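Local coordinates for protein metallo-carboxypeptidase (Pseudomonas aeruginosa, PDB 4A39) that probably removes C-terminal residues from proteins or peptides as a zinc-dependent carboxypeptidase of the M14 family, related to the mammalian cytosolic enzymes, at residues R162-L173 against L208-L216. Numbering follows the deposited sequence.
Sequences RVRRHPDSHLKL and LLEKADLYL
Arg162 lays CG over one face of the Tyr215 ring, Lys172 brings CG obliquely to CE1, and Leu173 O sits at the ring edge; Trp174 stacks with Tyr215. Aliphatic stems of partly exposed Arg162 and Lys172 cover the buried phenol ring, and Lys172 NZ leads away to a salt bridge with Asp267. A bend at chi3 (71°) lets Arg162 NH1 donate in its guanidinium plane to Tyr215 OH. The Arg164 guanidinium carries His166 O above one face and, at its edge, the Asp213 carboxylate, turned 90° to it: a salt bridge in which Arg164 NH1 meets the syn lone pair of Asp213 OD2 at 2.6 Å. In the zinc carboxypeptidase domain's mixed sheet, strand 212-217 lies between antiparallel 157-163 and parallel 171-177, the latter joined to it by a beta-alpha-beta crossover. Short Ser169 reaches from its loop, OG donating to Asp213 OD1 (2.8 Å) from above the carboxylate plane; a water joins OD1 to Arg165 N and Leu209 O, so both aspartate oxygens are used. Glu210 CG lies over one His166 ring face, a CH-pi contact. On the face away from Arg162, Asp213 and Tyr215, small Ala212 admits Leu171 and Leu173 beside its CB.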
ATOM      1  N   ARG A 162      -1.554 -17.550   7.464  1.00  6.61           N
ATOM      2  CA  ARG A 162      -2.477 -18.398   6.720  1.00  8.25           C
ATOM      3  C   ARG A 162      -3.778 -18.534   7.485  1.00  8.95           C
ATOM      4  O   ARG A 162      -3.784 -18.818   8.687  1.00  9.67           O
ATOM      5  CB  ARG A 162      -1.896 -19.797   6.449  1.00 10.21           C
ATOM      6  CG  ARG A 162      -2.912 -20.717   5.748  1.00 11.07           C
ATOM      7  CD  ARG A 162      -2.279 -21.932   5.086  1.00 13.48           C
ATOM      8  NE  ARG A 162      -1.784 -22.908   6.051  1.00 13.47           N
ATOM      9  CZ  ARG A 162      -1.214 -24.059   5.711  1.00 15.84           C
ATOM     10  NH1 ARG A 162      -1.068 -24.373   4.429  1.00 16.15           N
ATOM     11  NH2 ARG A 162      -0.793 -24.898   6.649  1.00 14.25           N
ATOM     12  N   VAL A 163      -4.882 -18.302   6.781  1.00  7.64           N
ATOM     13  CA  VAL A 163      -6.207 -18.417   7.368  1.00  9.61           C
ATOM     14  C   VAL A 163      -6.789 -19.708   6.802  1.00  9.09           C
ATOM     15  O   VAL A 163      -7.050 -19.810   5.605  1.00 10.23           O
ATOM     16  CB  VAL A 163      -7.105 -17.224   6.966  1.00  8.80           C
ATOM     17  CG1 VAL A 163      -8.430 -17.297   7.701  1.00  8.81           C
ATOM     18  CG2 VAL A 163      -6.396 -15.911   7.269  1.00  8.44           C
ATOM     19  N   ARG A 164      -6.964 -20.704   7.666  1.00 11.69           N
ATOM     20  CA  ARG A 164      -7.499 -22.000   7.256  1.00 12.70           C
ATOM     21  C   ARG A 164      -8.478 -22.478   8.321  1.00 14.57           C
ATOM     22  O   ARG A 164      -8.079 -22.778   9.447  1.00 16.56           O
ATOM     23  CB  ARG A 164      -6.348 -23.002   7.096  1.00 13.59           C
ATOM     24  CG  ARG A 164      -6.751 -24.420   6.696  1.00 13.03           C
ATOM     25  CD  ARG A 164      -5.501 -25.257   6.390  1.00 16.01           C
ATOM     26  NE  ARG A 164      -5.780 -26.666   6.105  1.00 19.04           N
ATOM     27  CZ  ARG A 164      -6.280 -27.128   4.961  1.00 19.48           C
ATOM     28  NH1 ARG A 164      -6.564 -26.297   3.968  1.00 19.13           N
ATOM     29  NH2 ARG A 164      -6.493 -28.431   4.807  1.00 19.64           N
ATOM     30  N   ARG A 165      -9.758 -22.543   7.969  1.00 15.29           N
ATOM     31  CA  ARG A 165     -10.778 -22.967   8.919  1.00 16.30           C
ATOM     32  C   ARG A 165     -11.407 -24.319   8.595  1.00 16.53           C
ATOM     33  O   ARG A 165     -12.216 -24.833   9.368  1.00 19.10           O
ATOM     34  CB  ARG A 165     -11.861 -21.891   9.031  1.00 15.63           C
ATOM     35  CG  ARG A 165     -11.360 -20.625   9.714  1.00 16.13           C
ATOM     36  CD  ARG A 165     -12.404 -19.525   9.773  1.00 17.05           C
ATOM     37  NE  ARG A 165     -11.894 -18.364  10.501  1.00 16.39           N
ATOM     38  CZ  ARG A 165     -12.530 -17.203  10.610  1.00 17.00           C
ATOM     39  NH1 ARG A 165     -13.714 -17.032  10.037  1.00 17.15           N
ATOM     40  NH2 ARG A 165     -11.984 -16.209  11.298  1.00 16.83           N
ATOM     41  N   HIS A 166     -11.033 -24.888   7.455  1.00 18.15           N
ATOM     42  CA  HIS A 166     -11.540 -26.192   7.036  1.00 18.99           C
ATOM     43  C   HIS A 166     -10.374 -27.034   6.537  1.00 19.84           C
ATOM     44  O   HIS A 166      -9.719 -26.685   5.557  1.00 19.92           O
ATOM     45  CB  HIS A 166     -12.588 -26.037   5.931  1.00 20.14           C
ATOM     46  CG  HIS A 166     -13.939 -25.638   6.436  1.00 21.85           C
ATOM     47  ND1 HIS A 166     -14.165 -24.454   7.105  1.00 22.37           N
ATOM     48  CD2 HIS A 166     -15.133 -26.275   6.384  1.00 22.20           C
ATOM     49  CE1 HIS A 166     -15.439 -24.380   7.446  1.00 22.33           C
ATOM     50  NE2 HIS A 166     -16.049 -25.471   7.019  1.00 23.56           N
ATOM     51  N   PRO A 167     -10.110 -28.169   7.201  1.00 21.67           N
ATOM     52  CA  PRO A 167      -9.019 -29.084   6.853  1.00 22.47           C
ATOM     53  C   PRO A 167      -9.115 -29.788   5.503  1.00 23.19           C
ATOM     54  O   PRO A 167      -8.339 -30.706   5.228  1.00 25.63           O
ATOM     55  CB  PRO A 167      -9.029 -30.074   8.013  1.00 22.27           C
ATOM     56  CG  PRO A 167     -10.484 -30.169   8.329  1.00 22.24           C
ATOM     57  CD  PRO A 167     -10.910 -28.718   8.312  1.00 21.58           C
ATOM     58  N   ASP A 168     -10.054 -29.370   4.660  1.00 23.54           N
ATOM     59  CA  ASP A 168     -10.211 -29.998   3.354  1.00 23.68           C
ATOM     60  C   ASP A 168     -10.403 -29.011   2.203  1.00 23.94           C
ATOM     61  O   ASP A 168     -10.796 -29.406   1.103  1.00 24.79           O
ATOM     62  CB  ASP A 168     -11.374 -30.996   3.391  1.00 25.31           C
ATOM     63  CG  ASP A 168     -12.693 -30.344   3.763  1.00 27.14           C
ATOM     64  OD1 ASP A 168     -12.730 -29.596   4.765  1.00 29.05           O
ATOM     65  OD2 ASP A 168     -13.697 -30.590   3.057  1.00 28.18           O
ATOM     66  N   SER A 169     -10.129 -27.732   2.449  1.00 22.90           N
ATOM     67  CA  SER A 169     -10.262 -26.722   1.402  1.00 22.01           C
ATOM     68  C   SER A 169      -9.206 -27.029   0.345  1.00 21.50           C
ATOM     69  O   SER A 169      -8.322 -27.855   0.572  1.00 23.98           O
ATOM     70  CB  SER A 169     -10.047 -25.318   1.973  1.00 21.14           C
ATOM     71  OG  SER A 169      -8.753 -25.179   2.534  1.00 23.02           O
ATOM     72  N   HIS A 170      -9.277 -26.366  -0.803  1.00 20.29           N
ATOM     73  CA  HIS A 170      -8.310 -26.646  -1.856  1.00 19.04           C
ATOM     74  C   HIS A 170      -7.725 -25.427  -2.558  1.00 17.46           C
ATOM     75  O   HIS A 170      -6.710 -25.541  -3.247  1.00 19.92           O
ATOM     76  CB  HIS A 170      -8.943 -27.582  -2.890  1.00 19.40           C
ATOM     77  CG  HIS A 170     -10.184 -27.035  -3.520  1.00 18.96           C
ATOM     78  ND1 HIS A 170     -10.157 -26.127  -4.557  1.00 22.18           N
ATOM     79  CD2 HIS A 170     -11.492 -27.246  -3.242  1.00 20.85           C
ATOM     80  CE1 HIS A 170     -11.393 -25.802  -4.890  1.00 20.32           C
ATOM     81  NE2 HIS A 170     -12.223 -26.466  -4.106  1.00 21.96           N
ATOM     82  N   LEU A 171      -8.352 -24.265  -2.394  1.00 13.87           N
ATOM     83  CA  LEU A 171      -7.851 -23.059  -3.047  1.00 11.48           C
ATOM     84  C   LEU A 171      -6.921 -22.256  -2.144  1.00  9.40           C
ATOM     85  O   LEU A 171      -7.100 -22.227  -0.929  1.00  9.65           O
ATOM     86  CB  LEU A 171      -9.023 -22.178  -3.495  1.00 10.90           C
ATOM     87  CG  LEU A 171      -9.976 -22.805  -4.518  1.00 11.48           C
ATOM     88  CD1 LEU A 171     -11.115 -21.849  -4.815  1.00 15.10           C
ATOM     89  CD2 LEU A 171      -9.216 -23.142  -5.793  1.00 12.49           C
ATOM     90  N   LYS A 172      -5.924 -21.613  -2.749  1.00  9.32           N
ATOM     91  CA  LYS A 172      -4.961 -20.791  -2.015  1.00  8.72           C
ATOM     92  C   LYS A 172      -5.041 -19.373  -2.559  1.00  7.52           C
ATOM     93  O   LYS A 172      -4.637 -19.118  -3.693  1.00  7.36           O
ATOM     94  CB  LYS A 172      -3.534 -21.316  -2.203  1.00 10.17           C
ATOM     95  CG  LYS A 172      -3.297 -22.716  -1.671  1.00 14.37           C
ATOM     96  CD  LYS A 172      -4.034 -23.759  -2.483  1.00 17.10           C
ATOM     97  CE  LYS A 172      -3.339 -24.039  -3.800  1.00 17.22           C
ATOM     98  NZ  LYS A 172      -4.041 -25.139  -4.525  1.00 19.94           N
ATOM     99  N   LEU A 173      -5.563 -18.454  -1.752  1.00  7.79           N
ATOM    100  CA  LEU A 173      -5.709 -17.065  -2.178  1.00  7.44           C
ATOM    101  C   LEU A 173      -4.640 -16.197  -1.518  1.00  7.89           C
ATOM    102  O   LEU A 173      -4.642 -16.013  -0.298  1.00  7.13           O
ATOM    103  CB  LEU A 173      -7.102 -16.555  -1.807  1.00  9.05           C
ATOM    104  CG  LEU A 173      -8.274 -17.497  -2.101  1.00  9.89           C
ATOM    105  CD1 LEU A 173      -9.566 -16.760  -1.805  1.00  8.88           C
ATOM    106  CD2 LEU A 173      -8.247 -17.973  -3.546  1.00 10.47           C
ATOM    107  N   LEU A 208     -16.651 -18.545   1.811  1.00 14.71           N
ATOM    108  CA  LEU A 208     -15.334 -18.421   1.202  1.00 12.87           C
ATOM    109  C   LEU A 208     -14.295 -19.360   1.805  1.00 11.28           C
ATOM    110  O   LEU A 208     -13.550 -20.017   1.081  1.00 12.52           O
ATOM    111  CB  LEU A 208     -14.835 -16.976   1.311  1.00 10.66           C
ATOM    112  CG  LEU A 208     -13.411 -16.696   0.811  1.00 11.78           C
ATOM    113  CD1 LEU A 208     -13.271 -17.135  -0.640  1.00 10.29           C
ATOM    114  CD2 LEU A 208     -13.106 -15.213   0.951  1.00 10.93           C
ATOM    115  N   LEU A 209     -14.253 -19.431   3.132  1.00 11.12           N
ATOM    116  CA  LEU A 209     -13.270 -20.266   3.805  1.00 12.38           C
ATOM    117  C   LEU A 209     -13.576 -21.760   3.813  1.00 13.63           C
ATOM    118  O   LEU A 209     -12.743 -22.563   4.233  1.00 14.09           O
ATOM    119  CB  LEU A 209     -13.051 -19.747   5.228  1.00 13.07           C
ATOM    120  CG  LEU A 209     -12.491 -18.318   5.240  1.00 13.68           C
ATOM    121  CD1 LEU A 209     -12.382 -17.819   6.669  1.00 13.68           C
ATOM    122  CD2 LEU A 209     -11.130 -18.290   4.551  1.00 14.09           C
ATOM    123  N   GLU A 210     -14.765 -22.139   3.355  1.00 14.76           N
ATOM    124  CA  GLU A 210     -15.099 -23.557   3.286  1.00 15.57           C
ATOM    125  C   GLU A 210     -14.393 -24.119   2.056  1.00 15.30           C
ATOM    126  O   GLU A 210     -14.150 -25.324   1.959  1.00 16.32           O
ATOM    127  CB  GLU A 210     -16.612 -23.770   3.141  1.00 17.67           C
ATOM    128  CG  GLU A 210     -17.416 -23.553   4.412  1.00 20.36           C
ATOM    129  CD  GLU A 210     -18.897 -23.853   4.226  1.00 21.27           C
ATOM    130  OE1 GLU A 210     -19.531 -23.228   3.349  1.00 23.32           O
ATOM    131  OE2 GLU A 210     -19.427 -24.715   4.958  1.00 24.04           O
ATOM    132  N   LYS A 211     -14.048 -23.232   1.126  1.00 13.60           N
ATOM    133  CA  LYS A 211     -13.397 -23.635  -0.111  1.00 11.90           C
ATOM    134  C   LYS A 211     -11.997 -23.067  -0.318  1.00 11.36           C
ATOM    135  O   LYS A 211     -11.268 -23.524  -1.194  1.00 12.26           O
ATOM    136  CB  LYS A 211     -14.280 -23.244  -1.295  1.00 14.09           C
ATOM    137  CG  LYS A 211     -15.679 -23.825  -1.201  1.00 13.35           C
ATOM    138  CD  LYS A 211     -16.606 -23.288  -2.274  1.00 15.94           C
ATOM    139  CE  LYS A 211     -17.988 -23.911  -2.132  1.00 16.46           C
ATOM    140  NZ  LYS A 211     -18.919 -23.462  -3.200  1.00 17.16           N
ATOM    141  N   ALA A 212     -11.609 -22.085   0.488  1.00 10.56           N
ATOM    142  CA  ALA A 212     -10.291 -21.493   0.318  1.00 10.88           C
ATOM    143  C   ALA A 212      -9.595 -21.066   1.599  1.00  9.62           C
ATOM    144  O   ALA A 212     -10.235 -20.819   2.619  1.00 10.13           O
ATOM    145  CB  ALA A 212     -10.390 -20.298  -0.622  1.00 10.73           C
ATOM    146  N   ASP A 213      -8.267 -21.005   1.526  1.00  8.97           N
ATOM    147  CA  ASP A 213      -7.432 -20.557   2.633  1.00  8.97           C
ATOM    148  C   ASP A 213      -6.809 -19.251   2.158  1.00  8.64           C
ATOM    149  O   ASP A 213      -6.577 -19.069   0.960  1.00  9.43           O
ATOM    150  CB  ASP A 213      -6.293 -21.536   2.931  1.00  9.08           C
ATOM    151  CG  ASP A 213      -6.774 -22.858   3.484  1.00 10.81           C
ATOM    152  OD1 ASP A 213      -7.912 -22.930   3.986  1.00 11.78           O
ATOM    153  OD2 ASP A 213      -5.989 -23.828   3.430  1.00 14.42           O
ATOM    154  N   LEU A 214      -6.532 -18.342   3.086  1.00  8.57           N
ATOM    155  CA  LEU A 214      -5.912 -17.080   2.713  1.00  7.80           C
ATOM    156  C   LEU A 214      -4.452 -17.073   3.140  1.00  8.29           C
ATOM    157  O   LEU A 214      -4.124 -17.472   4.259  1.00  8.60           O
ATOM    158  CB  LEU A 214      -6.639 -15.908   3.373  1.00  8.61           C
ATOM    159  CG  LEU A 214      -8.157 -15.860   3.193  1.00  9.28           C
ATOM    160  CD1 LEU A 214      -8.692 -14.628   3.900  1.00  9.03           C
ATOM    161  CD2 LEU A 214      -8.522 -15.836   1.715  1.00 10.08           C
ATOM    162  N   TYR A 215      -3.582 -16.649   2.225  1.00  6.06           N
ATOM    163  CA  TYR A 215      -2.146 -16.539   2.476  1.00  6.39           C
ATOM    164  C   TYR A 215      -1.888 -15.036   2.417  1.00  6.58           C
ATOM    165  O   TYR A 215      -1.971 -14.420   1.350  1.00  5.83           O
ATOM    166  CB  TYR A 215      -1.360 -17.279   1.392  1.00  5.81           C
ATOM    167  CG  TYR A 215      -1.464 -18.789   1.502  1.00  8.47           C
ATOM    168  CD1 TYR A 215      -2.648 -19.452   1.181  1.00  9.61           C
ATOM    169  CD2 TYR A 215      -0.383 -19.550   1.942  1.00  8.38           C
ATOM    170  CE1 TYR A 215      -2.753 -20.838   1.294  1.00  9.67           C
ATOM    171  CE2 TYR A 215      -0.477 -20.941   2.058  1.00 10.40           C
ATOM    172  CZ  TYR A 215      -1.662 -21.574   1.731  1.00  9.78           C
ATOM    173  OH  TYR A 215      -1.756 -22.947   1.822  1.00 10.68           O
ATOM    174  N   LEU A 216      -1.569 -14.459   3.572  1.00  6.30           N
ATOM    175  CA  LEU A 216      -1.392 -13.015   3.687  1.00  5.96           C
ATOM    176  C   LEU A 216      -0.025 -12.537   4.151  1.00  7.35           C
ATOM    177  O   LEU A 216       0.537 -13.071   5.103  1.00  6.56           O
ATOM    178  CB  LEU A 216      -2.431 -12.470   4.669  1.00  7.45           C
ATOM    179  CG  LEU A 216      -3.869 -12.982   4.559  1.00  5.77           C
ATOM    180  CD1 LEU A 216      -4.672 -12.488   5.753  1.00  7.74           C
ATOM    181  CD2 LEU A 216      -4.487 -12.517   3.253  1.00  6.91           C
TER
HETATM  182  O   HOH W   1     -10.190 -22.604   5.271  1.00 50.09           O